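Local coordinates for MSM0271 protein (Mycobacterium smegmatis, PDB 5SUH), which is a trimeric shell protein of the RMM bacterial microcompartment, built from two circularly permuted BMC domains per subunit, at residues A75-A85 / L97-I108. Sequence-based numbering, arbitrary orientation.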
ATOM      1  N   ALA A  75      17.004  -6.215  17.852  1.00 56.91           N
ATOM      2  CA  ALA A  75      16.642  -5.141  16.905  1.00 62.00           C
ATOM      3  C   ALA A  75      16.389  -3.766  17.558  1.00 62.56           C
ATOM      4  O   ALA A  75      16.834  -2.722  17.054  1.00 49.89           O
ATOM      5  CB  ALA A  75      15.427  -5.555  16.087  1.00 59.72           C
ATOM      6  N   LEU A  76      15.676  -3.772  18.675  1.00 55.83           N
ATOM      7  CA  LEU A  76      15.243  -2.538  19.295  1.00 57.86           C
ATOM      8  C   LEU A  76      16.408  -1.739  19.906  1.00 58.51           C
ATOM      9  O   LEU A  76      16.236  -0.595  20.315  1.00 53.88           O
ATOM     10  CB  LEU A  76      14.169  -2.856  20.340  1.00 58.82           C
ATOM     11  CG  LEU A  76      13.136  -1.781  20.656  1.00 63.50           C
ATOM     12  CD1 LEU A  76      12.603  -1.155  19.379  1.00 64.51           C
ATOM     13  CD2 LEU A  76      12.003  -2.403  21.446  1.00 64.49           C
ATOM     14  N   ALA A  77      17.588  -2.341  19.992  1.00 55.75           N
ATOM     15  CA  ALA A  77      18.723  -1.637  20.585  1.00 60.50           C
ATOM     16  C   ALA A  77      19.160  -0.454  19.731  1.00 62.43           C
ATOM     17  O   ALA A  77      19.813   0.468  20.236  1.00 63.52           O
ATOM     18  CB  ALA A  77      19.889  -2.591  20.790  1.00 56.71           C
ATOM     19  N   ILE A  78      18.773  -0.481  18.452  1.00 52.78           N
ATOM     20  CA  ILE A  78      19.163   0.545  17.473  1.00 60.21           C
ATOM     21  C   ILE A  78      18.613   1.926  17.856  1.00 59.72           C
ATOM     22  O   ILE A  78      19.138   2.951  17.427  1.00 58.38           O
ATOM     23  CB  ILE A  78      18.701   0.155  16.008  1.00 62.06           C
ATOM     24  CG1 ILE A  78      19.564   0.838  14.934  1.00 44.70           C
ATOM     25  CG2 ILE A  78      17.205   0.404  15.797  1.00 48.28           C
ATOM     26  CD1 ILE A  78      20.930   0.228  14.791  1.00 44.53           C
ATOM     27  N   GLU A  79      17.564   1.952  18.673  1.00 57.33           N
ATOM     28  CA  GLU A  79      17.035   3.222  19.158  1.00 60.69           C
ATOM     29  C   GLU A  79      17.998   3.861  20.163  1.00 60.45           C
ATOM     30  O   GLU A  79      17.988   5.073  20.330  1.00 65.70           O
ATOM     31  CB  GLU A  79      15.641   3.061  19.785  1.00 64.37           C
ATOM     32  CG  GLU A  79      14.549   2.541  18.847  1.00 75.89           C
ATOM     33  CD  GLU A  79      14.127   3.540  17.759  1.00 87.80           C
ATOM     34  OE1 GLU A  79      14.560   4.714  17.794  1.00 93.02           O
ATOM     35  OE2 GLU A  79      13.328   3.146  16.877  1.00 88.52           O
ATOM     36  N   ARG A  80      18.788   3.058  20.871  1.00 61.10           N
ATOM     37  CA  ARG A  80      19.812   3.615  21.759  1.00 60.46           C
ATOM     38  C   ARG A  80      21.017   4.080  20.939  1.00 59.55           C
ATOM     39  O   ARG A  80      21.635   5.101  21.260  1.00 64.80           O
ATOM     40  CB  ARG A  80      20.218   2.596  22.836  1.00 56.14           C
ATOM     41  CG  ARG A  80      21.473   2.958  23.641  1.00 69.72           C
ATOM     42  CD  ARG A  80      21.488   4.370  24.276  1.00 85.40           C
ATOM     43  NE  ARG A  80      20.601   4.606  25.418  1.00 89.38           N
ATOM     44  CZ  ARG A  80      20.486   5.791  26.018  1.00 94.10           C
ATOM     45  NH1 ARG A  80      19.668   5.958  27.047  1.00 82.67           N
ATOM     46  NH2 ARG A  80      21.210   6.817  25.586  1.00104.98           N
ATOM     47  N   VAL A  81      21.325   3.337  19.877  1.00 50.46           N
ATOM     48  CA  VAL A  81      22.433   3.641  18.968  1.00 55.95           C
ATOM     49  C   VAL A  81      22.258   4.994  18.234  1.00 63.63           C
ATOM     50  O   VAL A  81      23.205   5.776  18.137  1.00 72.95           O
ATOM     51  CB  VAL A  81      22.604   2.510  17.909  1.00 60.94           C
ATOM     52  CG1 VAL A  81      23.612   2.909  16.836  1.00 48.10           C
ATOM     53  CG2 VAL A  81      23.000   1.196  18.584  1.00 58.46           C
ATOM     54  N   ILE A  82      21.057   5.289  17.734  1.00 50.64           N
ATOM     55  CA  ILE A  82      20.880   6.532  16.985  1.00 52.18           C
ATOM     56  C   ILE A  82      20.981   7.738  17.931  1.00 53.40           C
ATOM     57  O   ILE A  82      21.651   8.717  17.595  1.00 59.60           O
ATOM     58  CB  ILE A  82      19.524   6.569  16.173  1.00 59.18           C
ATOM     59  CG1 ILE A  82      19.435   7.821  15.306  1.00 59.77           C
ATOM     60  CG2 ILE A  82      18.283   6.528  17.071  1.00 46.11           C
ATOM     61  CD1 ILE A  82      18.208   7.838  14.427  1.00 59.68           C
ATOM     62  N   ASP A  83      20.407   7.634  19.136  1.00 47.29           N
ATOM     63  CA  ASP A  83      20.518   8.714  20.122  1.00 54.90           C
ATOM     64  C   ASP A  83      21.977   8.981  20.478  1.00 61.91           C
ATOM     65  O   ASP A  83      22.375  10.139  20.618  1.00 62.41           O
ATOM     66  CB  ASP A  83      19.733   8.381  21.399  1.00 58.48           C
ATOM     67  CG  ASP A  83      19.954   9.405  22.528  1.00 68.79           C
ATOM     68  OD1 ASP A  83      19.467  10.547  22.416  1.00 60.80           O
ATOM     69  OD2 ASP A  83      20.633   9.059  23.529  1.00 78.06           O
ATOM     70  N   LEU A  84      22.776   7.913  20.559  1.00 58.39           N
ATOM     71  CA  LEU A  84      24.164   8.041  20.961  1.00 59.59           C
ATOM     72  C   LEU A  84      24.902   8.868  19.931  1.00 59.09           C
ATOM     73  O   LEU A  84      25.725   9.717  20.270  1.00 66.26           O
ATOM     74  CB  LEU A  84      24.827   6.665  21.128  1.00 60.04           C
ATOM     75  CG  LEU A  84      24.614   5.959  22.472  1.00 70.85           C
ATOM     76  CD1 LEU A  84      25.138   4.521  22.466  1.00 63.77           C
ATOM     77  CD2 LEU A  84      25.254   6.751  23.584  1.00 72.31           C
ATOM     78  N   ALA A  85      24.559   8.640  18.672  1.00 54.23           N
ATOM     79  CA  ALA A  85      25.212   9.314  17.572  1.00 58.79           C
ATOM     80  C   ALA A  85      24.736  10.763  17.456  1.00 63.79           C
ATOM     81  O   ALA A  85      25.550  11.690  17.383  1.00 64.50           O
ATOM     82  CB  ALA A  85      24.958   8.570  16.279  1.00 45.11           C
ATOM     83  N   LEU A  97      16.455   4.525   9.448  1.00 51.01           N
ATOM     84  CA  LEU A  97      16.253   3.977  10.791  1.00 54.31           C
ATOM     85  C   LEU A  97      15.103   2.971  10.753  1.00 57.68           C
ATOM     86  O   LEU A  97      13.967   3.337  10.493  1.00 65.64           O
ATOM     87  CB  LEU A  97      15.960   5.080  11.808  1.00 43.45           C
ATOM     88  CG  LEU A  97      15.632   4.639  13.235  1.00 45.14           C
ATOM     89  CD1 LEU A  97      16.835   4.045  13.937  1.00 50.24           C
ATOM     90  CD2 LEU A  97      15.077   5.810  14.033  1.00 45.66           C
ATOM     91  N   TYR A  98      15.392   1.699  10.979  1.00 58.72           N
ATOM     92  CA  TYR A  98      14.345   0.693  10.845  1.00 58.16           C
ATOM     93  C   TYR A  98      14.593  -0.535  11.715  1.00 60.65           C
ATOM     94  O   TYR A  98      15.739  -0.984  11.861  1.00 55.96           O
ATOM     95  CB  TYR A  98      14.190   0.286   9.379  1.00 60.83           C
ATOM     96  CG  TYR A  98      12.935  -0.495   9.088  1.00 60.36           C
ATOM     97  CD1 TYR A  98      11.680   0.112   9.149  1.00 52.73           C
ATOM     98  CD2 TYR A  98      13.001  -1.845   8.729  1.00 58.17           C
ATOM     99  CE1 TYR A  98      10.520  -0.606   8.891  1.00 52.57           C
ATOM    100  CE2 TYR A  98      11.839  -2.569   8.463  1.00 58.13           C
ATOM    101  CZ  TYR A  98      10.606  -1.941   8.555  1.00 56.14           C
ATOM    102  OH  TYR A  98       9.462  -2.650   8.286  1.00 75.51           O
ATOM    103  N   VAL A  99      13.505  -1.040  12.306  1.00 67.07           N
ATOM    104  CA  VAL A  99      13.478  -2.266  13.120  1.00 56.90           C
ATOM    105  C   VAL A  99      12.753  -3.386  12.341  1.00 54.12           C
ATOM    106  O   VAL A  99      11.546  -3.337  12.107  1.00 58.84           O
ATOM    107  CB  VAL A  99      12.774  -2.020  14.494  1.00 47.72           C
ATOM    108  CG1 VAL A  99      12.562  -3.328  15.233  1.00 48.91           C
ATOM    109  CG2 VAL A  99      13.572  -1.020  15.368  1.00 47.66           C
ATOM    110  N   GLU A 100      13.510  -4.399  11.946  1.00 65.42           N
ATOM    111  CA  GLU A 100      13.073  -5.452  11.025  1.00 58.17           C
ATOM    112  C   GLU A 100      12.543  -6.658  11.850  1.00 66.48           C
ATOM    113  O   GLU A 100      12.404  -6.528  13.064  1.00 73.12           O
ATOM    114  CB  GLU A 100      14.265  -5.801  10.118  1.00 56.91           C
ATOM    115  CG  GLU A 100      14.010  -6.706   8.949  1.00 68.41           C
ATOM    116  CD  GLU A 100      14.586  -8.077   9.142  1.00 70.62           C
ATOM    117  OE1 GLU A 100      15.295  -8.301  10.137  1.00 57.30           O
ATOM    118  OE2 GLU A 100      14.335  -8.933   8.281  1.00 90.47           O
ATOM    119  N   ARG A 101      12.222  -7.797  11.218  1.00 59.27           N
ATOM    120  CA  ARG A 101      11.769  -9.000  11.941  1.00 54.78           C
ATOM    121  C   ARG A 101      12.730  -9.450  13.036  1.00 57.36           C
ATOM    122  O   ARG A 101      12.283  -9.794  14.139  1.00 58.02           O
ATOM    123  CB  ARG A 101      11.540 -10.183  10.986  1.00 49.67           C
ATOM    124  CG  ARG A 101      11.051 -11.444  11.681  1.00 51.45           C
ATOM    125  CD  ARG A 101      10.742 -12.572  10.719  1.00 56.48           C
ATOM    126  NE  ARG A 101      10.213 -13.747  11.413  1.00 62.04           N
ATOM    127  CZ  ARG A 101       8.943 -13.882  11.797  1.00 66.19           C
ATOM    128  NH1 ARG A 101       8.070 -12.909  11.577  1.00 59.91           N
ATOM    129  NH2 ARG A 101       8.542 -14.983  12.423  1.00 75.18           N
ATOM    130  N   GLN A 102      14.031  -9.414  12.725  1.00 57.78           N
ATOM    131  CA  GLN A 102      15.114  -9.834  13.630  1.00 54.09           C
ATOM    132  C   GLN A 102      16.124  -8.722  14.004  1.00 63.93           C
ATOM    133  O   GLN A 102      16.604  -8.692  15.136  1.00 62.11           O
ATOM    134  CB  GLN A 102      15.890 -10.995  13.012  1.00 52.26           C
ATOM    135  CG  GLN A 102      15.097 -12.294  12.932  1.00 60.23           C
ATOM    136  CD  GLN A 102      15.900 -13.442  12.339  1.00 57.67           C
ATOM    137  OE1 GLN A 102      16.150 -13.503  11.130  1.00 62.83           O
ATOM    138  NE2 GLN A 102      16.293 -14.369  13.191  1.00 62.46           N
ATOM    139  N   PHE A 103      16.453  -7.824  13.068  1.00 65.71           N
ATOM    140  CA  PHE A 103      17.576  -6.897  13.252  1.00 59.27           C
ATOM    141  C   PHE A 103      17.230  -5.406  13.162  1.00 60.28           C
ATOM    142  O   PHE A 103      16.222  -5.033  12.555  1.00 49.88           O
ATOM    143  CB  PHE A 103      18.665  -7.211  12.230  1.00 47.51           C
ATOM    144  CG  PHE A 103      18.956  -8.676  12.101  1.00 56.43           C
ATOM    145  CD1 PHE A 103      19.401  -9.416  13.209  1.00 54.92           C
ATOM    146  CD2 PHE A 103      18.810  -9.328  10.878  1.00 56.31           C
ATOM    147  CE1 PHE A 103      19.674 -10.784  13.095  1.00 52.90           C
ATOM    148  CE2 PHE A 103      19.087 -10.691  10.760  1.00 54.09           C
ATOM    149  CZ  PHE A 103      19.521 -11.427  11.869  1.00 48.16           C
ATOM    150  N   GLY A 104      18.109  -4.566  13.729  1.00 56.07           N
ATOM    151  CA  GLY A 104      17.956  -3.119  13.710  1.00 49.26           C
ATOM    152  C   GLY A 104      18.995  -2.425  12.844  1.00 55.49           C
ATOM    153  O   GLY A 104      20.186  -2.790  12.841  1.00 57.17           O
ATOM    154  N   VAL A 105      18.540  -1.420  12.095  1.00 50.27           N
ATOM    155  CA  VAL A 105      19.373  -0.789  11.067  1.00 51.48           C
ATOM    156  C   VAL A 105      19.414   0.733  11.192  1.00 51.74           C
ATOM    157  O   VAL A 105      18.383   1.374  11.461  1.00 55.92           O
ATOM    158  CB  VAL A 105      18.862  -1.198   9.642  1.00 57.91           C
ATOM    159  CG1 VAL A 105      19.631  -0.491   8.538  1.00 46.48           C
ATOM    160  CG2 VAL A 105      18.942  -2.707   9.470  1.00 56.13           C
ATOM    161  N   LEU A 106      20.593   1.315  10.987  1.00 48.59           N
ATOM    162  CA  LEU A 106      20.739   2.783  10.989  1.00 44.21           C
ATOM    163  C   LEU A 106      21.704   3.231   9.895  1.00 48.49           C
ATOM    164  O   LEU A 106      22.732   2.589   9.657  1.00 52.28           O
ATOM    165  CB  LEU A 106      21.230   3.295  12.350  1.00 42.27           C
ATOM    166  CG  LEU A 106      21.766   4.730  12.406  1.00 59.58           C
ATOM    167  CD1 LEU A 106      20.628   5.763  12.367  1.00 60.28           C
ATOM    168  CD2 LEU A 106      22.677   4.953  13.612  1.00 56.04           C
ATOM    169  N   GLU A 107      21.368   4.322   9.220  1.00 50.09           N
ATOM    170  CA  GLU A 107      22.337   5.009   8.363  1.00 46.39           C
ATOM    171  C   GLU A 107      22.409   6.470   8.809  1.00 46.87           C
ATOM    172  O   GLU A 107      21.381   7.120   8.977  1.00 55.48           O
ATOM    173  CB  GLU A 107      21.947   4.905   6.880  1.00 57.55           C
ATOM    174  CG  GLU A 107      22.945   5.524   5.898  1.00 69.16           C
ATOM    175  CD  GLU A 107      22.655   6.995   5.588  1.00 83.35           C
ATOM    176  OE1 GLU A 107      21.750   7.584   6.200  1.00 92.91           O
ATOM    177  OE2 GLU A 107      23.346   7.576   4.738  1.00 90.20           O
ATOM    178  N   ILE A 108      23.612   6.981   9.040  1.00 50.81           N
ATOM    179  CA  ILE A 108      23.773   8.418   9.277  1.00 56.61           C
ATOM    180  C   ILE A 108      24.821   8.906   8.282  1.00 60.72           C
ATOM    181  O   ILE A 108      25.670   8.121   7.834  1.00 59.06           O
ATOM    182  CB  ILE A 108      24.175   8.760  10.756  1.00 45.82           C
ATOM    183  CG1 ILE A 108      25.512   8.136  11.146  1.00 51.76           C
ATOM    184  CG2 ILE A 108      23.089   8.317  11.740  1.00 42.19           C
ATOM    185  CD1 ILE A 108      25.992   8.552  12.519  1.00 54.34           C
TER
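I78 carries CG1 anti to the backbone N, chi1 -156°, which lays CG1 and CD1 over strand 104-108. L106 has its CG anti as well, chi1 165°, and this sends CD1 to I82 and CD2 to V81. Here helix 78-85 lies on the β-hairpin of 97-108, part of the α/β fold of the first circularly permuted BMC domain. The helix runs nearly along strand 104-108, 19° between axes. I78 runs alongside L97 and V99 in the opposite sense, with I78 CG2 3.9 Å from V99 CG2. I78 CD1 meets L106 CB, also at 3.9 Å. One turn on, I82 CD1 bridges L97 CD2 and L106 CD1, each 3.8 Å away. The I82 side chain crosses both leucines at about a right angle. A85 CB closes on I108 CD1. Helix 113-127 packs against V81, A85 and I108. The E79 side chain crosses L97 steeply; E79 OE1 is hydrogen-bonded to H152 and E79 OE2 to Y211, both of a second subunit. At the hairpin end, E100 OE1 accepts from Q102 N and F103 N, and E100 OE2 forms a salt bridge with R101 of a third subunit. A75 CB sits 3.7 Å from V99 CG1. The backbones come nearest at A75 and G104, where G104 CA lies 3.5 Å from A75 O in a CA-H...O contact.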